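Local coordinates for cyclodipeptide synthase, BtCDPS (Bacillus thermoamylovorans, PDB 6ZTU), which probably transfers aminoacyl groups from charged tRNAs to make cyclic dipeptides, at residues F116-I130 with L178-L191. Residues are numbered along the deposited sequence; the frame is centred on the assembly and turned at random.
With 0RE ((2S)-hexane-1,2-diol), chain B.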
# COMPACT_ATOMS: atom_id res chain seq x y z
N PHE A 116 -0.69 3.41 13.86
CA PHE A 116 -1.18 4.79 13.87
C PHE A 116 -2.54 4.92 14.55
O PHE A 116 -3.27 5.88 14.32
CB PHE A 116 -1.20 5.35 12.44
CG PHE A 116 0.17 5.43 11.84
CD1 PHE A 116 0.92 6.59 11.94
CD2 PHE A 116 0.77 4.30 11.27
CE1 PHE A 116 2.21 6.66 11.43
CE2 PHE A 116 2.06 4.36 10.76
CZ PHE A 116 2.78 5.53 10.85
N LYS A 117 -2.87 3.99 15.44
CA LYS A 117 -4.13 4.05 16.16
C LYS A 117 -4.23 5.26 17.08
O LYS A 117 -5.33 5.66 17.45
CB LYS A 117 -4.34 2.76 16.97
CG LYS A 117 -4.76 1.57 16.09
CD LYS A 117 -4.75 0.26 16.87
CE LYS A 117 -3.99 -0.83 16.11
NZ LYS A 117 -3.39 -1.83 17.04
N ASN A 118 -3.10 5.86 17.45
CA ASN A 118 -3.08 7.06 18.27
C ASN A 118 -2.79 8.32 17.46
O ASN A 118 -2.46 9.35 18.03
CB ASN A 118 -2.07 6.90 19.40
CG ASN A 118 -2.48 5.82 20.37
OD1 ASN A 118 -3.32 6.04 21.24
ND2 ASN A 118 -1.92 4.63 20.21
N ASN A 119 -2.93 8.24 16.14
CA ASN A 119 -2.66 9.35 15.23
C ASN A 119 -4.01 9.88 14.78
O ASN A 119 -4.84 9.11 14.28
CB ASN A 119 -1.80 8.85 14.06
CG ASN A 119 -1.55 9.90 12.99
OD1 ASN A 119 -2.44 10.24 12.19
ND2 ASN A 119 -0.32 10.40 12.92
N LYS A 120 -4.25 11.17 15.00
CA LYS A 120 -5.57 11.74 14.72
C LYS A 120 -5.86 11.75 13.23
O LYS A 120 -7.02 11.58 12.82
CB LYS A 120 -5.67 13.16 15.27
CG LYS A 120 -7.05 13.80 15.10
CD LYS A 120 -7.26 14.98 16.05
CE LYS A 120 -8.67 15.54 15.96
NZ LYS A 120 -8.83 16.46 14.81
N ILE A 121 -4.85 11.97 12.39
CA ILE A 121 -5.12 12.00 10.96
C ILE A 121 -5.53 10.62 10.47
O ILE A 121 -6.52 10.47 9.74
CB ILE A 121 -3.91 12.53 10.16
CG1 ILE A 121 -3.35 13.83 10.77
CG2 ILE A 121 -4.31 12.73 8.69
CD1 ILE A 121 -4.31 14.98 10.75
N TYR A 122 -4.77 9.59 10.85
CA TYR A 122 -5.11 8.24 10.43
C TYR A 122 -6.53 7.88 10.86
O TYR A 122 -7.31 7.33 10.07
CB TYR A 122 -4.11 7.21 10.99
CG TYR A 122 -4.54 5.81 10.61
CD1 TYR A 122 -4.14 5.24 9.41
CD2 TYR A 122 -5.41 5.09 11.43
CE1 TYR A 122 -4.57 3.97 9.04
CE2 TYR A 122 -5.86 3.82 11.07
CZ TYR A 122 -5.44 3.27 9.87
OH TYR A 122 -5.86 2.00 9.52
N ASN A 123 -6.86 8.17 12.12
CA ASN A 123 -8.16 7.74 12.64
C ASN A 123 -9.30 8.48 11.96
O ASN A 123 -10.33 7.87 11.65
CB ASN A 123 -8.21 7.95 14.15
CG ASN A 123 -7.52 6.84 14.91
OD1 ASN A 123 -7.50 5.69 14.46
ND2 ASN A 123 -6.95 7.17 16.07
N GLU A 124 -9.13 9.78 11.72
CA GLU A 124 -10.23 10.53 11.12
C GLU A 124 -10.43 10.15 9.65
O GLU A 124 -11.57 10.02 9.19
CB GLU A 124 -9.98 12.02 11.29
CG GLU A 124 -10.10 12.37 12.77
CD GLU A 124 -10.20 13.86 13.04
OE1 GLU A 124 -9.55 14.64 12.32
OE2 GLU A 124 -10.93 14.22 13.98
N VAL A 125 -9.34 9.92 8.92
CA VAL A 125 -9.50 9.43 7.55
C VAL A 125 -10.12 8.04 7.55
O VAL A 125 -11.02 7.74 6.74
CB VAL A 125 -8.15 9.45 6.82
CG1 VAL A 125 -8.27 8.80 5.44
CG2 VAL A 125 -7.66 10.89 6.70
N TYR A 126 -9.66 7.16 8.44
CA TYR A 126 -10.23 5.82 8.57
C TYR A 126 -11.73 5.89 8.85
O TYR A 126 -12.52 5.15 8.25
CB TYR A 126 -9.51 5.06 9.69
CG TYR A 126 -9.82 3.59 9.84
CD1 TYR A 126 -9.89 2.75 8.75
CD2 TYR A 126 -9.96 3.03 11.10
CE1 TYR A 126 -10.15 1.40 8.89
CE2 TYR A 126 -10.22 1.69 11.26
CZ TYR A 126 -10.31 0.88 10.15
OH TYR A 126 -10.56 -0.47 10.31
N GLN A 127 -12.14 6.77 9.77
CA GLN A 127 -13.56 6.95 10.06
C GLN A 127 -14.32 7.41 8.82
O GLN A 127 -15.46 6.98 8.59
CB GLN A 127 -13.77 7.97 11.18
CG GLN A 127 -13.25 7.54 12.56
CD GLN A 127 -13.04 8.76 13.47
OE1 GLN A 127 -13.75 9.76 13.36
NE2 GLN A 127 -12.06 8.67 14.37
N ASN A 128 -13.73 8.32 8.03
CA ASN A 128 -14.37 8.73 6.78
C ASN A 128 -14.52 7.55 5.82
O ASN A 128 -15.56 7.39 5.18
CB ASN A 128 -13.57 9.83 6.08
CG ASN A 128 -13.70 11.17 6.76
OD1 ASN A 128 -14.72 11.47 7.38
ND2 ASN A 128 -12.66 11.99 6.65
N VAL A 129 -13.47 6.75 5.69
CA VAL A 129 -13.51 5.59 4.80
C VAL A 129 -14.61 4.63 5.23
O VAL A 129 -15.37 4.12 4.40
CB VAL A 129 -12.13 4.91 4.78
CG1 VAL A 129 -12.20 3.57 4.08
CG2 VAL A 129 -11.11 5.80 4.07
N ILE A 130 -14.72 4.36 6.54
CA ILE A 130 -15.73 3.43 7.01
C ILE A 130 -17.13 4.01 6.82
O ILE A 130 -18.07 3.29 6.48
CB ILE A 130 -15.46 3.08 8.48
CG1 ILE A 130 -14.24 2.17 8.57
CG2 ILE A 130 -16.69 2.45 9.13
CD1 ILE A 130 -13.70 2.05 9.98
N LEU A 178 -9.84 -1.32 3.97
CA LEU A 178 -10.23 -0.11 4.68
C LEU A 178 -9.12 0.37 5.61
O LEU A 178 -8.94 1.59 5.76
CB LEU A 178 -11.53 -0.34 5.45
CG LEU A 178 -12.72 -0.79 4.57
CD1 LEU A 178 -13.98 -1.01 5.41
CD2 LEU A 178 -12.99 0.21 3.44
N ALA A 179 -8.37 -0.56 6.21
CA ALA A 179 -7.29 -0.18 7.12
C ALA A 179 -6.09 0.43 6.39
O ALA A 179 -5.39 1.26 6.98
CB ALA A 179 -6.83 -1.40 7.93
N GLU A 180 -5.82 0.01 5.15
CA GLU A 180 -4.68 0.56 4.41
C GLU A 180 -5.04 1.85 3.68
O GLU A 180 -4.15 2.67 3.40
CB GLU A 180 -4.14 -0.46 3.39
CG GLU A 180 -5.13 -0.78 2.26
CD GLU A 180 -4.55 -1.65 1.14
OE1 GLU A 180 -3.32 -1.82 1.06
OE2 GLU A 180 -5.36 -2.18 0.33
N LEU A 181 -6.31 2.04 3.34
CA LEU A 181 -6.70 3.19 2.52
C LEU A 181 -6.29 4.55 3.08
O LEU A 181 -5.96 5.42 2.27
CB LEU A 181 -8.21 3.16 2.27
CG LEU A 181 -8.64 2.40 1.03
CD1 LEU A 181 -10.16 2.40 0.93
CD2 LEU A 181 -8.03 3.01 -0.25
N PRO A 182 -6.30 4.82 4.40
CA PRO A 182 -5.89 6.17 4.81
C PRO A 182 -4.51 6.57 4.32
O PRO A 182 -4.27 7.77 4.14
CB PRO A 182 -5.95 6.11 6.35
CG PRO A 182 -6.99 5.06 6.63
CD PRO A 182 -6.75 4.02 5.55
N PHE A 183 -3.61 5.61 4.08
CA PHE A 183 -2.28 5.97 3.57
C PHE A 183 -2.31 6.31 2.09
O PHE A 183 -1.52 7.14 1.64
CB PHE A 183 -1.27 4.86 3.85
CG PHE A 183 -0.88 4.80 5.29
CD1 PHE A 183 0.12 5.65 5.76
CD2 PHE A 183 -1.55 3.99 6.18
CE1 PHE A 183 0.46 5.65 7.10
CE2 PHE A 183 -1.20 3.98 7.52
CZ PHE A 183 -0.20 4.82 7.96
N PHE A 184 -3.22 5.69 1.32
CA PHE A 184 -3.44 6.10 -0.07
C PHE A 184 -3.98 7.53 -0.14
O PHE A 184 -3.69 8.27 -1.08
CB PHE A 184 -4.47 5.19 -0.76
CG PHE A 184 -4.02 3.77 -1.02
CD1 PHE A 184 -3.77 2.89 0.02
CD2 PHE A 184 -3.93 3.30 -2.33
CE1 PHE A 184 -3.41 1.57 -0.24
CE2 PHE A 184 -3.57 1.98 -2.60
CZ PHE A 184 -3.31 1.11 -1.55
N LEU A 185 -4.84 7.89 0.82
CA LEU A 185 -5.56 9.16 0.77
C LEU A 185 -4.77 10.30 1.40
O LEU A 185 -4.84 11.44 0.92
CB LEU A 185 -6.90 9.04 1.50
CG LEU A 185 -7.88 8.02 0.92
CD1 LEU A 185 -9.05 7.82 1.87
CD2 LEU A 185 -8.35 8.51 -0.45
N SER A 186 -4.00 10.00 2.46
CA SER A 186 -3.41 11.06 3.27
C SER A 186 -2.10 10.64 3.94
O SER A 186 -1.81 11.10 5.05
CB SER A 186 -4.40 11.53 4.35
OG SER A 186 -5.65 11.94 3.80
N GLY A 187 -1.30 9.79 3.29
CA GLY A 187 -0.08 9.29 3.93
C GLY A 187 0.89 10.38 4.37
O GLY A 187 1.47 10.29 5.46
N ALA A 188 1.08 11.40 3.54
CA ALA A 188 1.99 12.48 3.92
C ALA A 188 1.56 13.13 5.22
O ALA A 188 2.38 13.35 6.13
CB ALA A 188 2.08 13.53 2.81
N SER A 189 0.27 13.45 5.33
CA SER A 189 -0.23 14.14 6.52
C SER A 189 -0.24 13.23 7.73
O SER A 189 0.01 13.70 8.85
CB SER A 189 -1.62 14.70 6.25
OG SER A 189 -1.54 15.82 5.38
N ILE A 190 -0.52 11.94 7.54
CA ILE A 190 -0.43 10.99 8.66
C ILE A 190 0.99 10.94 9.21
O ILE A 190 1.21 10.96 10.43
CB ILE A 190 -0.90 9.59 8.22
CG1 ILE A 190 -2.40 9.59 7.93
CG2 ILE A 190 -0.54 8.53 9.29
CD1 ILE A 190 -2.84 8.32 7.19
N LEU A 191 1.98 10.86 8.32
CA LEU A 191 3.36 10.68 8.75
C LEU A 191 4.03 11.99 9.16
O LEU A 191 4.98 11.97 9.95
CB LEU A 191 4.18 10.02 7.64
CG LEU A 191 3.84 8.55 7.37
CD1 LEU A 191 4.31 8.18 5.96
CD2 LEU A 191 4.51 7.66 8.40
O01 0RE B . -1.79 -2.16 -1.33
C02 0RE B . -0.50 -2.27 -1.84
C03 0RE B . 0.35 -1.15 -1.25
O04 0RE B . 0.09 0.05 -1.92
C05 0RE B . 0.02 -1.02 0.23
C06 0RE B . 0.34 -2.33 0.95
C07 0RE B . -0.14 -2.21 2.40
C08 0RE B . 1.11 -2.21 3.27
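In helix 120-135, I121 and V125 lie against I190 and P182 of the kinked helix 167-191; over residues 120-130 and 178-191 the axes approach to 8.7 Å, with 113° between their N-to-C directions. Y122, its CG anti to the backbone N (chi1 176°), reaches across as a knob among A179, P182, F183 and I190. Its OH donates to a lone pair of A179 O at 2.7 Å. The edge of F183 meets the face of F116 in a T-shaped pair, planes at 73°, while I190 CD1 lies over a face of F183. V125 CG1 packs on P182 CB at 3.7 Å, and V129 CG1 meets L178 CD2 at 3.5 Å. N119, the N-cap, accepts from Y122 N through OD1 at 2.8 Å and donates from ND2 to a lone pair of I190 O at 3.0 Å, the latter bond bent. An alanine at N119 would lose both bonds and is likely to leave I190 O without this donor and Y122 N without its capping acceptor. E180 OE1, outside this interface, accepts a hydrogen bond from O01 of the bound hexanediol; its helix packs between helix 120-135 and parallel strands 28-32 and 196-200, consistent with the Rossmann-like HUP clan.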